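Long-range contacts in adenylate kinase (Thermus thermophilus, PDB 3CM0), which catalyses the reversible transfer of the terminal phosphate of ATP to AMP, giving two ADP, and so helps balance the adenine nucleotides of the cell: residues Q5-L10 with V80-P86; R105-V109 with Y158-V163. All coordinates share one frame; numbering follows the deposited sequence.

Interaction 1: Q5-L10 with V80-P86; sequences QAVIFL and VIFDGFP
Strands 5-10 and 80-83 run parallel at 15° and are joined by four backbone hydrogen bonds: V80 N to Q5 O, V7 N to V80 O, F82 N to V7 O and F9 N to F82 O, the last at 2.9 Å. They are neighbours in the five-stranded parallel sheet of the P-loop kinase CORE domain. A6, I8, V80 and F82 line one face. There A6 CB meets V80 CG1 at 3.6 Å. CG1 sits between the backbone N and carbonyl carbon of V80 (chi1 59°), which brings it beside A6. I8 CG1 lies 4.0 Å from F82 CD2, and the two side chains cross obliquely. V80 CG2 leans over one face of the F82 ring near its rim. L95 of helix 89-101 packs on both I8 and F82. V7, F9, I81 and D83 point to the other face, where helix 17-28 packs on F9 and I81. The F9 ring is met by I81 CG2, 3.9 Å from F9 CD2. D83 binds K17 and K32 by salt bridges; K17 is a predicted ATP ligand. Farther along the chain, G84, F85 and P86 belong to the predicted AMP site. The peptide bond before P86 is cis. The P86 ring crosses the I8 side chain at about a right angle, with P86 CD 4.1 Å from I8 CG2.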
loop_
_atom_site.group_PDB
_atom_site.type_symbol
_atom_site.label_atom_id
_atom_site.label_comp_id
_atom_site.label_asym_id
_atom_site.label_seq_id
_atom_site.Cartn_x
_atom_site.Cartn_y
_atom_site.Cartn_z
ATOM N N GLN A 5 6.930 15.094 -0.096
ATOM C CA GLN A 5 5.510 14.806 0.045
ATOM C C GLN A 5 5.288 13.310 -0.080
ATOM O O GLN A 5 5.917 12.625 -0.897
ATOM C CB GLN A 5 4.711 15.546 -1.029
ATOM C CG GLN A 5 4.836 17.038 -0.925
ATOM C CD GLN A 5 3.992 17.766 -1.947
ATOM O OE1 GLN A 5 3.881 17.334 -3.093
ATOM N NE2 GLN A 5 3.402 18.887 -1.540
ATOM N N ALA A 6 4.401 12.775 0.753
ATOM C CA ALA A 6 4.141 11.345 0.680
ATOM C C ALA A 6 2.640 11.093 0.601
ATOM O O ALA A 6 1.850 11.899 1.088
ATOM C CB ALA A 6 4.699 10.637 1.950
ATOM N N VAL A 7 2.287 9.991 -0.055
ATOM C CA VAL A 7 0.896 9.529 -0.078
ATOM C C VAL A 7 0.883 8.040 0.218
ATOM O O VAL A 7 1.701 7.286 -0.304
ATOM C CB VAL A 7 0.193 9.775 -1.435
ATOM C CG1 VAL A 7 -1.269 9.259 -1.344
ATOM C CG2 VAL A 7 0.155 11.269 -1.732
ATOM N N ILE A 8 -0.050 7.600 1.077
ATOM C CA ILE A 8 -0.175 6.207 1.409
ATOM C C ILE A 8 -1.530 5.731 0.912
ATOM O O ILE A 8 -2.518 6.436 1.102
ATOM C CB ILE A 8 -0.130 6.010 2.961
ATOM C CG1 ILE A 8 1.284 6.338 3.479
ATOM C CG2 ILE A 8 -0.492 4.597 3.318
ATOM C CD1 ILE A 8 1.371 6.469 5.078
ATOM N N PHE A 9 -1.563 4.582 0.245
ATOM C CA PHE A 9 -2.851 4.014 -0.231
ATOM C C PHE A 9 -3.241 2.758 0.547
ATOM O O PHE A 9 -2.431 1.841 0.688
ATOM C CB PHE A 9 -2.748 3.606 -1.725
ATOM C CG PHE A 9 -2.854 4.744 -2.674
ATOM C CD1 PHE A 9 -4.055 4.999 -3.337
ATOM C CD2 PHE A 9 -1.763 5.579 -2.919
ATOM C CE1 PHE A 9 -4.146 6.053 -4.238
ATOM C CE2 PHE A 9 -1.855 6.631 -3.814
ATOM C CZ PHE A 9 -3.040 6.874 -4.475
ATOM N N LEU A 10 -4.497 2.702 1.019
ATOM C CA LEU A 10 -5.044 1.536 1.720
ATOM C C LEU A 10 -6.369 1.121 1.002
ATOM O O LEU A 10 -7.107 1.954 0.467
ATOM C CB LEU A 10 -5.371 1.856 3.181
ATOM C CG LEU A 10 -4.216 2.335 4.087
ATOM C CD1 LEU A 10 -4.790 2.671 5.447
ATOM C CD2 LEU A 10 -3.124 1.261 4.201
ATOM N N VAL A 80 6.954 10.515 -2.784
ATOM C CA VAL A 80 6.874 9.077 -2.666
ATOM C C VAL A 80 5.440 8.606 -2.380
ATOM O O VAL A 80 4.690 9.307 -1.671
ATOM C CB VAL A 80 7.787 8.607 -1.479
ATOM C CG1 VAL A 80 7.321 9.298 -0.162
ATOM C CG2 VAL A 80 7.760 7.107 -1.330
ATOM N N ILE A 81 5.137 7.422 -2.907
ATOM C CA ILE A 81 3.848 6.722 -2.718
ATOM C C ILE A 81 4.104 5.348 -2.124
ATOM O O ILE A 81 5.040 4.620 -2.506
ATOM C CB ILE A 81 3.074 6.614 -4.070
ATOM C CG1 ILE A 81 2.477 7.995 -4.396
ATOM C CG2 ILE A 81 2.015 5.553 -4.000
ATOM C CD1 ILE A 81 1.702 8.037 -5.749
ATOM N N PHE A 82 3.285 5.017 -1.116
ATOM C CA PHE A 82 3.333 3.739 -0.460
ATOM C C PHE A 82 2.047 3.019 -0.821
ATOM O O PHE A 82 0.983 3.590 -0.683
ATOM C CB PHE A 82 3.404 3.935 1.059
ATOM C CG PHE A 82 4.726 4.553 1.499
ATOM C CD1 PHE A 82 5.837 3.741 1.703
ATOM C CD2 PHE A 82 4.833 5.928 1.692
ATOM C CE1 PHE A 82 7.050 4.293 2.106
ATOM C CE2 PHE A 82 6.057 6.502 2.098
ATOM C CZ PHE A 82 7.158 5.671 2.307
ATOM N N ASP A 83 2.165 1.775 -1.265
ATOM C CA ASP A 83 1.009 0.973 -1.656
ATOM C C ASP A 83 1.400 -0.428 -1.155
ATOM O O ASP A 83 2.298 -1.054 -1.698
ATOM C CB ASP A 83 0.896 1.039 -3.188
ATOM C CG ASP A 83 -0.126 0.088 -3.751
ATOM O OD1 ASP A 83 -1.154 -0.140 -3.082
ATOM O OD2 ASP A 83 0.108 -0.413 -4.871
ATOM N N GLY A 84 0.759 -0.890 -0.104
ATOM C CA GLY A 84 1.135 -2.178 0.449
ATOM C C GLY A 84 2.001 -2.031 1.702
ATOM O O GLY A 84 2.539 -3.027 2.214
ATOM N N PHE A 85 2.148 -0.784 2.173
ATOM C CA PHE A 85 2.917 -0.442 3.371
ATOM C C PHE A 85 2.381 0.892 3.926
ATOM O O PHE A 85 2.069 1.797 3.162
ATOM C CB PHE A 85 4.419 -0.314 3.049
ATOM C CG PHE A 85 5.289 -0.174 4.255
ATOM C CD1 PHE A 85 5.583 1.075 4.769
ATOM C CD2 PHE A 85 5.794 -1.303 4.900
ATOM C CE1 PHE A 85 6.367 1.216 5.915
ATOM C CE2 PHE A 85 6.576 -1.173 6.046
ATOM C CZ PHE A 85 6.861 0.088 6.550
ATOM N N PRO A 86 2.254 1.033 5.271
ATOM C CA PRO A 86 2.575 0.032 6.294
ATOM C C PRO A 86 1.543 -1.083 6.367
ATOM O O PRO A 86 0.420 -0.933 5.890
ATOM C CB PRO A 86 2.611 0.843 7.605
ATOM C CG PRO A 86 1.553 1.871 7.399
ATOM C CD PRO A 86 1.774 2.286 5.882
#

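Interaction 2: R105-V109 with Y158-V163; sequences RLLGV and YEARGV
V109 and V163 share the one hydrogen bond between these segments: V109 N donates to V163 O at 2.9 Å, with the donor tilted 25° from the carbonyl plane. The bond lies where the chain leaves helix 137-160 through a Schellman motif and enters the edge strand 164-168 of the parallel CORE sheet. It starts the parallel pairing with strand 104-113, which a backbone bond between V109 and K165 carries on. G108 CA adds a C-H...O contact to the same V163 O at 3.4 Å. The backbone angles of G108 suit glycine, since a CB would crowd the carbonyl O of L107.

In the turn, R161 N and V163 N reach Y158 O from opposite faces of its plane. The bond from V163 N to Y158 O is the longer, at 3.3 Å. G162 takes the positive phi, 68°, and its N bonds to E159 O.

The apolar contacts centre on the Y158 ring. V109 CG2 stands over the ring in a CH-pi contact, 3.6 Å from the centroid and 14° off the normal. With V109 CG1 anti to the backbone N, both methyls turn to the ring, CG2 over its face and CG1 by CD2. The Y158 side chain also packs on I8 and P86. An alanine in place of Y158 would remove the ring and would probably leave V109 CG2 without its aromatic cover and open a gap beside I8 and P86. L106 CD2 approaches Y158 CE1 obliquely. L106 CD2 also touches V163 CG2 at 4.0 Å, and that methyl lies equally far from V109 CG2.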
loop_
_atom_site.group_PDB
_atom_site.type_symbol
_atom_site.label_atom_id
_atom_site.label_comp_id
_atom_site.label_asym_id
_atom_site.label_seq_id
_atom_site.Cartn_x
_atom_site.Cartn_y
_atom_site.Cartn_z
ATOM N N ARG A 105 6.093 15.684 4.148
ATOM C CA ARG A 105 4.729 15.898 4.596
ATOM C C ARG A 105 3.819 14.808 4.040
ATOM O O ARG A 105 3.853 14.523 2.839
ATOM C CB ARG A 105 4.262 17.278 4.126
ATOM C CG ARG A 105 2.796 17.559 4.368
ATOM C CD ARG A 105 2.489 19.036 4.092
ATOM N NE ARG A 105 1.118 19.361 4.460
ATOM C CZ ARG A 105 0.054 18.972 3.768
ATOM N NH1 ARG A 105 0.213 18.253 2.670
ATOM N NH2 ARG A 105 -1.170 19.272 4.184
ATOM N N LEU A 106 3.020 14.198 4.920
ATOM C CA LEU A 106 2.076 13.152 4.501
ATOM C C LEU A 106 0.830 13.898 4.020
ATOM O O LEU A 106 0.111 14.499 4.826
ATOM C CB LEU A 106 1.730 12.247 5.702
ATOM C CG LEU A 106 0.712 11.128 5.478
ATOM C CD1 LEU A 106 1.164 10.197 4.305
ATOM C CD2 LEU A 106 0.579 10.342 6.795
ATOM N N LEU A 107 0.612 13.902 2.711
ATOM C CA LEU A 107 -0.533 14.591 2.098
ATOM C C LEU A 107 -1.865 13.934 2.459
ATOM O O LEU A 107 -2.919 14.584 2.482
ATOM C CB LEU A 107 -0.427 14.594 0.562
ATOM C CG LEU A 107 0.760 15.384 -0.031
ATOM C CD1 LEU A 107 0.805 15.246 -1.552
ATOM C CD2 LEU A 107 0.618 16.828 0.354
ATOM N N GLY A 108 -1.820 12.636 2.685
ATOM C CA GLY A 108 -3.039 11.912 3.017
ATOM C C GLY A 108 -2.846 10.413 2.918
ATOM O O GLY A 108 -1.870 9.936 2.347
ATOM N N VAL A 109 -3.757 9.674 3.551
ATOM C CA VAL A 109 -3.769 8.234 3.494
ATOM C C VAL A 109 -5.099 7.960 2.803
ATOM O O VAL A 109 -6.164 8.167 3.365
ATOM C CB VAL A 109 -3.763 7.625 4.929
ATOM C CG1 VAL A 109 -3.864 6.133 4.872
ATOM C CG2 VAL A 109 -2.415 8.016 5.574
ATOM N N TYR A 158 -4.584 6.635 11.500
ATOM C CA TYR A 158 -4.557 7.804 10.635
ATOM C C TYR A 158 -5.747 8.735 10.811
ATOM O O TYR A 158 -5.597 9.943 10.670
ATOM C CB TYR A 158 -4.428 7.356 9.164
ATOM C CG TYR A 158 -3.077 6.726 8.916
ATOM C CD1 TYR A 158 -1.895 7.480 9.119
ATOM C CD2 TYR A 158 -2.960 5.409 8.464
ATOM C CE1 TYR A 158 -0.637 6.911 8.854
ATOM C CE2 TYR A 158 -1.714 4.850 8.202
ATOM C CZ TYR A 158 -0.567 5.596 8.389
ATOM O OH TYR A 158 0.679 5.044 8.103
ATOM N N GLU A 159 -6.929 8.188 11.098
ATOM C CA GLU A 159 -8.094 9.043 11.332
ATOM C C GLU A 159 -7.860 9.953 12.575
ATOM O O GLU A 159 -8.227 11.139 12.579
ATOM C CB GLU A 159 -9.348 8.163 11.522
ATOM C CG GLU A 159 -10.647 8.974 11.625
ATOM C CD GLU A 159 -11.882 8.091 11.601
ATOM O OE1 GLU A 159 -12.080 7.364 10.603
ATOM O OE2 GLU A 159 -12.655 8.126 12.582
ATOM N N ALA A 160 -7.196 9.413 13.595
ATOM C CA ALA A 160 -6.932 10.198 14.820
ATOM C C ALA A 160 -6.031 11.398 14.512
ATOM O O ALA A 160 -6.029 12.403 15.219
ATOM C CB ALA A 160 -6.288 9.316 15.864
ATOM N N ARG A 161 -5.248 11.282 13.446
ATOM C CA ARG A 161 -4.338 12.349 13.063
ATOM C C ARG A 161 -4.867 13.265 11.987
ATOM O O ARG A 161 -4.153 14.155 11.516
ATOM C CB ARG A 161 -3.004 11.731 12.617
ATOM C CG ARG A 161 -2.241 11.150 13.768
ATOM C CD ARG A 161 -1.236 10.061 13.396
ATOM N NE ARG A 161 -0.473 9.670 14.592
ATOM C CZ ARG A 161 -0.917 8.886 15.575
ATOM N NH1 ARG A 161 -2.138 8.341 15.544
ATOM N NH2 ARG A 161 -0.158 8.701 16.641
ATOM N N GLY A 162 -6.113 13.037 11.600
ATOM C CA GLY A 162 -6.762 13.839 10.579
ATOM C C GLY A 162 -6.233 13.726 9.161
ATOM O O GLY A 162 -6.533 14.597 8.332
ATOM N N VAL A 163 -5.510 12.643 8.860
ATOM C CA VAL A 163 -4.919 12.476 7.546
ATOM C C VAL A 163 -5.586 11.403 6.679
ATOM O O VAL A 163 -5.175 11.184 5.530
ATOM C CB VAL A 163 -3.364 12.192 7.628
ATOM C CG1 VAL A 163 -2.637 13.355 8.327
ATOM C CG2 VAL A 163 -3.079 10.862 8.361
#

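From the N terminus, strand 4-10 comes first. The chain then passes through the P-loop, the NMP region and several helices before interaction 1 closes the loop at 80-86. Helix 89-101 leads to strand 104-113, where interaction 2 opens. The chain goes on through the LID region, and residues 158-163 close this second loop. The loops follow in series and neither nest nor cross. Both contacts reach one sheet, in which strands 4-10 and 104-113 are neighbours. A6 probably hydrogen-bonds R105 and L107 there. The hydroxyl of Y158 packs on I8 and P86, so the end of helix 137-160 meets the predicted AMP-site loop.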